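Local coordinates for protein alanine racemase (Oenococcus oeni PSU-1, PDB 3HUR) that belongs to the alanine racemase family, whose chain joins an N-terminal TIM-barrel domain to a C-terminal domain rich in beta strands, at residues A[106-114]-A[143-151]; A[252-260]-A[329-337]. All coordinates share one frame; numbering follows the deposited sequence.

Contact 1 of 2, residues A[106-114]-A[143-151]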
loop_
_atom_site.group_PDB
_atom_site.type_symbol
_atom_site.label_atom_id
_atom_site.label_comp_id
_atom_site.label_asym_id
_atom_site.label_seq_id
_atom_site.Cartn_x
_atom_site.Cartn_y
_atom_site.Cartn_z
ATOM N N THR A 106 -0.890 -35.976 16.450
ATOM C CA THR A 106 -1.945 -35.667 17.388
ATOM C C THR A 106 -3.112 -36.641 17.182
ATOM O O THR A 106 -3.425 -37.018 16.059
ATOM C CB THR A 106 -2.440 -34.206 17.256
ATOM O OG1 THR A 106 -1.658 -33.337 18.081
ATOM C CG2 THR A 106 -3.851 -34.077 17.700
ATOM N N ILE A 107 -3.714 -37.076 18.288
ATOM C CA ILE A 107 -4.914 -37.856 18.217
ATOM C C ILE A 107 -6.052 -36.855 18.229
ATOM O O ILE A 107 -6.198 -36.087 19.184
ATOM C CB ILE A 107 -5.096 -38.804 19.402
ATOM C CG1 ILE A 107 -3.900 -39.739 19.540
ATOM C CG2 ILE A 107 -6.361 -39.605 19.171
ATOM C CD1 ILE A 107 -4.036 -40.781 20.640
ATOM N N PRO A 108 -6.862 -36.858 17.176
ATOM C CA PRO A 108 -7.829 -35.802 17.029
ATOM C C PRO A 108 -9.188 -36.088 17.632
ATOM O O PRO A 108 -9.933 -35.139 17.910
ATOM C CB PRO A 108 -7.961 -35.696 15.507
ATOM C CG PRO A 108 -7.824 -37.073 15.066
ATOM C CD PRO A 108 -6.737 -37.637 15.938
ATOM N N SER A 109 -9.521 -37.378 17.781
ATOM C CA SER A 109 -10.872 -37.824 18.174
ATOM C C SER A 109 -10.867 -39.301 18.582
ATOM O O SER A 109 -10.055 -40.064 18.068
ATOM C CB SER A 109 -11.864 -37.629 17.006
ATOM O OG SER A 109 -11.894 -38.778 16.173
ATOM N N LEU A 110 -11.802 -39.701 19.456
ATOM C CA LEU A 110 -11.980 -41.122 19.796
ATOM C C LEU A 110 -12.257 -41.986 18.573
ATOM O O LEU A 110 -11.687 -43.074 18.427
ATOM C CB LEU A 110 -13.081 -41.342 20.849
ATOM C CG LEU A 110 -13.146 -42.774 21.436
ATOM C CD1 LEU A 110 -11.892 -43.097 22.212
ATOM C CD2 LEU A 110 -14.379 -42.973 22.315
ATOM N N ALA A 111 -13.107 -41.514 17.678
ATOM C CA ALA A 111 -13.375 -42.278 16.443
ATOM C C ALA A 111 -12.068 -42.683 15.703
ATOM O O ALA A 111 -11.874 -43.854 15.310
ATOM C CB ALA A 111 -14.306 -41.488 15.527
ATOM N N TRP A 112 -11.169 -41.710 15.567
ATOM C CA TRP A 112 -9.884 -41.896 14.878
ATOM C C TRP A 112 -9.075 -43.044 15.478
ATOM O O TRP A 112 -8.478 -43.828 14.757
ATOM C CB TRP A 112 -9.077 -40.574 14.922
ATOM C CG TRP A 112 -7.729 -40.615 14.221
ATOM C CD1 TRP A 112 -7.447 -40.166 12.967
ATOM C CD2 TRP A 112 -6.499 -41.141 14.743
ATOM N NE1 TRP A 112 -6.129 -40.376 12.679
ATOM C CE2 TRP A 112 -5.527 -40.984 13.745
ATOM C CE3 TRP A 112 -6.136 -41.757 15.943
ATOM C CZ2 TRP A 112 -4.220 -41.394 13.914
ATOM C CZ3 TRP A 112 -4.837 -42.164 16.107
ATOM C CH2 TRP A 112 -3.893 -41.977 15.101
ATOM N N LEU A 113 -9.045 -43.114 16.808
ATOM C CA LEU A 113 -8.319 -44.182 17.549
ATOM C C LEU A 113 -8.968 -45.533 17.397
ATOM O O LEU A 113 -8.286 -46.530 17.256
ATOM C CB LEU A 113 -8.259 -43.880 19.050
ATOM C CG LEU A 113 -6.958 -43.347 19.631
ATOM C CD1 LEU A 113 -7.085 -43.239 21.165
ATOM C CD2 LEU A 113 -5.798 -44.234 19.227
ATOM N N GLN A 114 -10.288 -45.559 17.457
ATOM C CA GLN A 114 -11.029 -46.816 17.349
ATOM C C GLN A 114 -10.845 -47.419 15.981
ATOM O O GLN A 114 -10.728 -48.629 15.871
ATOM C CB GLN A 114 -12.531 -46.620 17.624
ATOM C CG GLN A 114 -12.836 -46.195 19.046
ATOM C CD GLN A 114 -14.234 -45.619 19.209
ATOM O OE1 GLN A 114 -14.924 -45.326 18.230
ATOM N NE2 GLN A 114 -14.647 -45.436 20.455
ATOM N N GLU A 143 -14.662 -40.258 27.201
ATOM C CA GLU A 143 -13.927 -40.477 25.943
ATOM C C GLU A 143 -12.399 -40.550 26.147
ATOM O O GLU A 143 -11.709 -41.337 25.480
ATOM C CB GLU A 143 -14.287 -39.390 24.930
ATOM C CG GLU A 143 -15.711 -39.483 24.338
ATOM C CD GLU A 143 -15.891 -38.541 23.134
ATOM O OE1 GLU A 143 -15.120 -37.545 23.034
ATOM O OE2 GLU A 143 -16.778 -38.791 22.279
ATOM N N ILE A 144 -11.882 -39.767 27.089
ATOM C CA ILE A 144 -10.456 -39.770 27.362
ATOM C C ILE A 144 -10.064 -41.117 27.940
ATOM O O ILE A 144 -9.113 -41.737 27.466
ATOM C CB ILE A 144 -10.045 -38.612 28.290
ATOM C CG1 ILE A 144 -10.197 -37.281 27.550
ATOM C CG2 ILE A 144 -8.613 -38.776 28.796
ATOM C CD1 ILE A 144 -10.495 -36.085 28.446
ATOM N N SER A 145 -10.814 -41.607 28.935
ATOM C CA SER A 145 -10.503 -42.931 29.486
ATOM C C SER A 145 -10.794 -44.049 28.481
ATOM O O SER A 145 -10.058 -45.022 28.440
ATOM C CB SER A 145 -11.169 -43.192 30.853
ATOM O OG SER A 145 -12.567 -43.175 30.764
ATOM N N ALA A 146 -11.811 -43.914 27.638
ATOM C CA ALA A 146 -11.958 -44.884 26.538
ATOM C C ALA A 146 -10.674 -44.902 25.744
ATOM O O ALA A 146 -10.128 -45.966 25.449
ATOM C CB ALA A 146 -13.100 -44.558 25.655
ATOM N N ALA A 147 -10.151 -43.715 25.460
ATOM C CA ALA A 147 -8.986 -43.580 24.598
ATOM C C ALA A 147 -7.729 -44.120 25.260
ATOM O O ALA A 147 -6.906 -44.748 24.596
ATOM C CB ALA A 147 -8.806 -42.123 24.206
ATOM N N LYS A 148 -7.580 -43.880 26.564
ATOM C CA LYS A 148 -6.398 -44.374 27.326
ATOM C C LYS A 148 -6.350 -45.890 27.360
ATOM O O LYS A 148 -5.264 -46.466 27.352
ATOM C CB LYS A 148 -6.423 -43.861 28.756
ATOM C CG LYS A 148 -5.197 -44.218 29.570
ATOM C CD LYS A 148 -5.328 -43.712 31.039
ATOM C CE LYS A 148 -3.994 -43.805 31.840
ATOM N NZ LYS A 148 -3.354 -45.160 31.790
ATOM N N LYS A 149 -7.538 -46.511 27.395
ATOM C CA LYS A 149 -7.702 -47.964 27.267
ATOM C C LYS A 149 -7.179 -48.458 25.948
ATOM O O LYS A 149 -6.444 -49.425 25.939
ATOM C CB LYS A 149 -9.185 -48.408 27.407
ATOM N N ILE A 150 -7.561 -47.818 24.838
ATOM C CA ILE A 150 -7.153 -48.298 23.509
ATOM C C ILE A 150 -5.678 -48.154 23.331
ATOM O O ILE A 150 -5.042 -49.038 22.775
ATOM C CB ILE A 150 -7.856 -47.590 22.360
ATOM C CG1 ILE A 150 -9.346 -47.929 22.382
ATOM C CG2 ILE A 150 -7.217 -48.003 20.990
ATOM C CD1 ILE A 150 -10.204 -46.977 21.592
ATOM N N ILE A 151 -5.121 -47.070 23.851
ATOM C CA ILE A 151 -3.671 -46.838 23.800
ATOM C C ILE A 151 -2.892 -47.828 24.632
ATOM O O ILE A 151 -1.970 -48.457 24.137
ATOM C CB ILE A 151 -3.303 -45.390 24.257
ATOM C CG1 ILE A 151 -3.564 -44.399 23.113
ATOM C CG2 ILE A 151 -1.847 -45.310 24.728
ATOM C CD1 ILE A 151 -3.994 -43.006 23.565
#
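Leu-110 is the knob here, set into a hole on helix 143-151 made by Glu-143, Ala-146, Ala-147 and Ile-150. Its CB starts out toward that helix, and CG, anti to the backbone N (chi1 -170°), splits into two methyls that share the hole, both touching Ala-146 CB. Leu-110 CD1 lies over the backbone, 3.7 Å from Glu-143 O and close to Ala-147 N, the two ends of one helical hydrogen bond, and it also touches Ala-147 CB. Leu-110 CD2 lies 3.9 Å from Ala-146 CB. The segment axes of helices 110-114 and 143-151 run nearly parallel, at 21° and 10.0 Å, as neighbouring helices on the outside of the TIM barrel. One turn on, Leu-113 lays CD1 against Ala-147 CB at 3.7 Å and reaches Ile-151 CD1 at 3.9 Å. Deeper still, Ile-107, on the chain leading from strand 103-107 toward helix 110-114, meets Ile-151 tip to tip, CD1 to CD1 at 3.7 Å; Leu-157 of strand 157-163 touches both Leu-113 and Ile-151 and continues the apolar layer. Toward the more exposed side Gln-114 and Ile-150 cross at about a right angle, CG of the glutamine 3.7 Å from CD1 of the isoleucine. Behind the knob, Ser-109 N-caps the short helix, its OG taking the N-H of Trp-112 at 3.1 Å.

Contact 2 of 2, residues A[252-260]-A[329-337]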
loop_
_atom_site.group_PDB
_atom_site.type_symbol
_atom_site.label_atom_id
_atom_site.label_comp_id
_atom_site.label_asym_id
_atom_site.label_seq_id
_atom_site.Cartn_x
_atom_site.Cartn_y
_atom_site.Cartn_z
ATOM N N SER A 252 18.061 -8.977 13.641
ATOM C CA SER A 252 18.276 -7.595 13.282
ATOM C C SER A 252 18.098 -7.482 11.780
ATOM O O SER A 252 18.309 -8.463 11.035
ATOM C CB SER A 252 19.701 -7.223 13.543
ATOM O OG SER A 252 19.992 -7.145 14.919
ATOM N N VAL A 253 17.708 -6.290 11.328
ATOM C CA VAL A 253 17.770 -5.978 9.927
ATOM C C VAL A 253 19.041 -5.125 9.802
ATOM O O VAL A 253 19.261 -4.185 10.578
ATOM C CB VAL A 253 16.526 -5.271 9.400
ATOM C CG1 VAL A 253 16.709 -4.934 7.896
ATOM C CG2 VAL A 253 15.292 -6.118 9.593
ATOM N N CYS A 254 19.887 -5.496 8.849
ATOM C CA CYS A 254 21.142 -4.853 8.654
ATOM C C CYS A 254 21.309 -4.414 7.228
ATOM O O CYS A 254 20.667 -4.931 6.310
ATOM C CB CYS A 254 22.269 -5.850 8.917
ATOM S SG CYS A 254 22.345 -6.478 10.537
ATOM N N SER A 255 22.263 -3.513 7.054
ATOM C CA SER A 255 22.725 -3.113 5.761
ATOM C C SER A 255 24.225 -2.782 5.885
ATOM O O SER A 255 24.872 -3.202 6.848
ATOM C CB SER A 255 21.914 -1.920 5.275
ATOM O OG SER A 255 22.324 -1.510 3.978
ATOM N N GLU A 256 24.764 -2.046 4.914
ATOM C CA GLU A 256 26.174 -1.686 4.912
ATOM C C GLU A 256 26.387 -0.366 4.202
ATOM O O GLU A 256 25.556 0.039 3.431
ATOM C CB GLU A 256 27.005 -2.789 4.243
ATOM C CG GLU A 256 26.761 -2.929 2.748
ATOM C CD GLU A 256 27.446 -4.139 2.145
ATOM O OE1 GLU A 256 28.675 -4.211 2.191
ATOM O OE2 GLU A 256 26.757 -5.022 1.604
ATOM N N ILE A 257 27.509 0.290 4.457
ATOM C CA ILE A 257 27.828 1.561 3.834
ATOM C C ILE A 257 28.226 1.275 2.383
ATOM O O ILE A 257 29.167 0.528 2.165
ATOM C CB ILE A 257 29.034 2.233 4.542
ATOM C CG1 ILE A 257 28.694 2.629 5.967
ATOM C CG2 ILE A 257 29.516 3.474 3.772
ATOM C CD1 ILE A 257 29.809 3.383 6.696
ATOM N N ALA A 258 27.512 1.889 1.430
ATOM C CA ALA A 258 27.779 1.792 -0.011
ATOM C C ALA A 258 28.604 2.963 -0.565
ATOM O O ALA A 258 29.216 2.847 -1.620
ATOM C CB ALA A 258 26.447 1.664 -0.816
ATOM N N ASP A 259 28.607 4.089 0.150
ATOM C CA ASP A 259 29.324 5.272 -0.287
ATOM C C ASP A 259 29.628 6.176 0.919
ATOM O O ASP A 259 28.771 6.388 1.779
ATOM C CB ASP A 259 28.473 6.012 -1.323
ATOM C CG ASP A 259 29.254 7.092 -2.106
ATOM O OD1 ASP A 259 30.473 6.912 -2.308
ATOM O OD2 ASP A 259 28.615 8.105 -2.540
ATOM N N VAL A 260 30.857 6.687 0.976
ATOM C CA VAL A 260 31.262 7.723 1.953
ATOM C C VAL A 260 31.790 8.979 1.234
ATOM O O VAL A 260 32.647 8.884 0.355
ATOM C CB VAL A 260 32.368 7.243 2.888
ATOM C CG1 VAL A 260 32.494 8.202 4.064
ATOM C CG2 VAL A 260 32.078 5.838 3.379
ATOM N N TYR A 329 34.436 5.811 7.949
ATOM C CA TYR A 329 34.438 4.335 7.898
ATOM C C TYR A 329 34.596 3.851 6.480
ATOM O O TYR A 329 34.197 4.529 5.549
ATOM C CB TYR A 329 33.173 3.730 8.507
ATOM C CG TYR A 329 33.069 3.935 9.980
ATOM C CD1 TYR A 329 32.745 5.187 10.495
ATOM C CD2 TYR A 329 33.306 2.909 10.864
ATOM C CE1 TYR A 329 32.654 5.410 11.851
ATOM C CE2 TYR A 329 33.220 3.125 12.253
ATOM C CZ TYR A 329 32.889 4.384 12.717
ATOM O OH TYR A 329 32.807 4.636 14.058
ATOM N N PRO A 330 35.165 2.660 6.302
ATOM C CA PRO A 330 35.309 2.114 4.983
ATOM C C PRO A 330 34.006 1.521 4.439
ATOM O O PRO A 330 33.163 1.018 5.199
ATOM C CB PRO A 330 36.308 0.987 5.199
ATOM C CG PRO A 330 36.023 0.525 6.538
ATOM C CD PRO A 330 35.717 1.753 7.318
ATOM N N ILE A 331 33.880 1.498 3.115
ATOM C CA ILE A 331 32.680 0.965 2.532
ATOM C C ILE A 331 32.616 -0.485 2.959
ATOM O O ILE A 331 33.631 -1.106 3.211
ATOM C CB ILE A 331 32.608 1.177 0.980
ATOM C CG1 ILE A 331 33.633 0.331 0.259
ATOM C CG2 ILE A 331 32.749 2.674 0.592
ATOM C CD1 ILE A 331 33.009 -0.834 -0.437
ATOM N N GLY A 332 31.416 -1.012 3.090
ATOM C CA GLY A 332 31.275 -2.416 3.494
ATOM C C GLY A 332 31.077 -2.593 4.985
ATOM O O GLY A 332 30.820 -3.685 5.427
ATOM N N THR A 333 31.186 -1.501 5.741
ATOM C CA THR A 333 30.957 -1.491 7.166
ATOM C C THR A 333 29.498 -1.736 7.488
ATOM O O THR A 333 28.642 -1.062 6.960
ATOM C CB THR A 333 31.357 -0.128 7.748
ATOM O OG1 THR A 333 32.774 0.043 7.591
ATOM C CG2 THR A 333 30.991 -0.014 9.212
ATOM N N ARG A 334 29.239 -2.677 8.402
ATOM C CA ARG A 334 27.898 -3.108 8.738
ATOM C C ARG A 334 27.100 -2.032 9.395
ATOM O O ARG A 334 27.640 -1.285 10.175
ATOM C CB ARG A 334 27.940 -4.286 9.698
ATOM C CG ARG A 334 26.550 -4.872 9.988
ATOM C CD ARG A 334 26.658 -6.202 10.685
ATOM N NE ARG A 334 26.641 -5.994 12.123
ATOM C CZ ARG A 334 26.716 -6.951 13.035
ATOM N NH1 ARG A 334 26.859 -8.232 12.692
ATOM N NH2 ARG A 334 26.659 -6.607 14.318
ATOM N N VAL A 335 25.808 -1.983 9.079
ATOM C CA VAL A 335 24.874 -1.071 9.725
ATOM C C VAL A 335 23.680 -1.861 10.246
ATOM O O VAL A 335 23.237 -2.817 9.616
ATOM C CB VAL A 335 24.382 -0.044 8.744
ATOM C CG1 VAL A 335 23.362 0.817 9.375
ATOM C CG2 VAL A 335 25.570 0.788 8.207
ATOM N N THR A 336 23.196 -1.499 11.429
ATOM C CA THR A 336 22.055 -2.184 12.032
ATOM C C THR A 336 20.916 -1.187 12.230
ATOM O O THR A 336 21.108 -0.089 12.724
ATOM C CB THR A 336 22.401 -2.852 13.369
ATOM O OG1 THR A 336 23.462 -3.781 13.167
ATOM C CG2 THR A 336 21.209 -3.615 13.912
ATOM N N LEU A 337 19.730 -1.584 11.807
ATOM C CA LEU A 337 18.574 -0.746 11.918
ATOM C C LEU A 337 17.983 -0.894 13.302
ATOM O O LEU A 337 18.174 -1.916 13.942
ATOM C CB LEU A 337 17.577 -1.108 10.817
ATOM C CG LEU A 337 17.969 -0.250 9.610
ATOM C CD1 LEU A 337 18.445 -1.068 8.474
ATOM C CD2 LEU A 337 16.820 0.709 9.249
#
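Strands 252-256 and 334-337 pair antiparallel, their segment axes at 146°, with Ser-255 and Val-335 as a hydrogen-bonded pair between the non-hydrogen-bonded pairs Cys-254/Thr-336 and Glu-256/Arg-334. They are neighbours in the mixed sheet of the C-terminal domain, where 251-263 also pairs with 10-15 and 281-286, and 334-339 with 302-305. Val-335 N gives to Ser-255 O at 2.7 Å from above the carbonyl plane, whereas Leu-337 N meets Val-253 O at 2.9 Å almost head-on. Past the strand, Ile-257 N bonds Thr-333 O, and Ile-257 O takes Gly-332 N at 2.9 Å, in the carbonyl plane. Gly-332 sits in the type II turn from Pro-330 to Thr-333, where Pro-330 O accepts both the N and the OG1 of Thr-333. With CG1 anti to its carbonyl carbon (chi1 -66°), Ile-257 brings CD1 to 3.8 Å from Tyr-329 CB and lies side by side with Thr-333. Val-335 CG2 passes Ile-257 CG1 at 4.3 Å. Ala-258 and Asp-259 form a classic beta bulge opposite Thr-285. The contact thus rests on five backbone N-H...O=C bonds with apolar side chains packed beside them, so the main chain mainly sets the register.

The two contacts lie in series along the chain, contact 1 in the N-terminal TIM-barrel domain and contact 2 in the C-terminal domain. Their centres are about 57 Å apart, on opposite sides of the chain's centre, and the nearest atoms are still about 32 Å from each other. They also differ in kind, since helix-to-helix apolar packing carries one and a backbone ladder the other. Within the four-chain assembly, contact 1 meets no other subunit, whereas at contact 2 Ala-258 O is hydrogen-bonded to Thr-357 OG1 of the second subunit and Ile-331 packs on that same threonine.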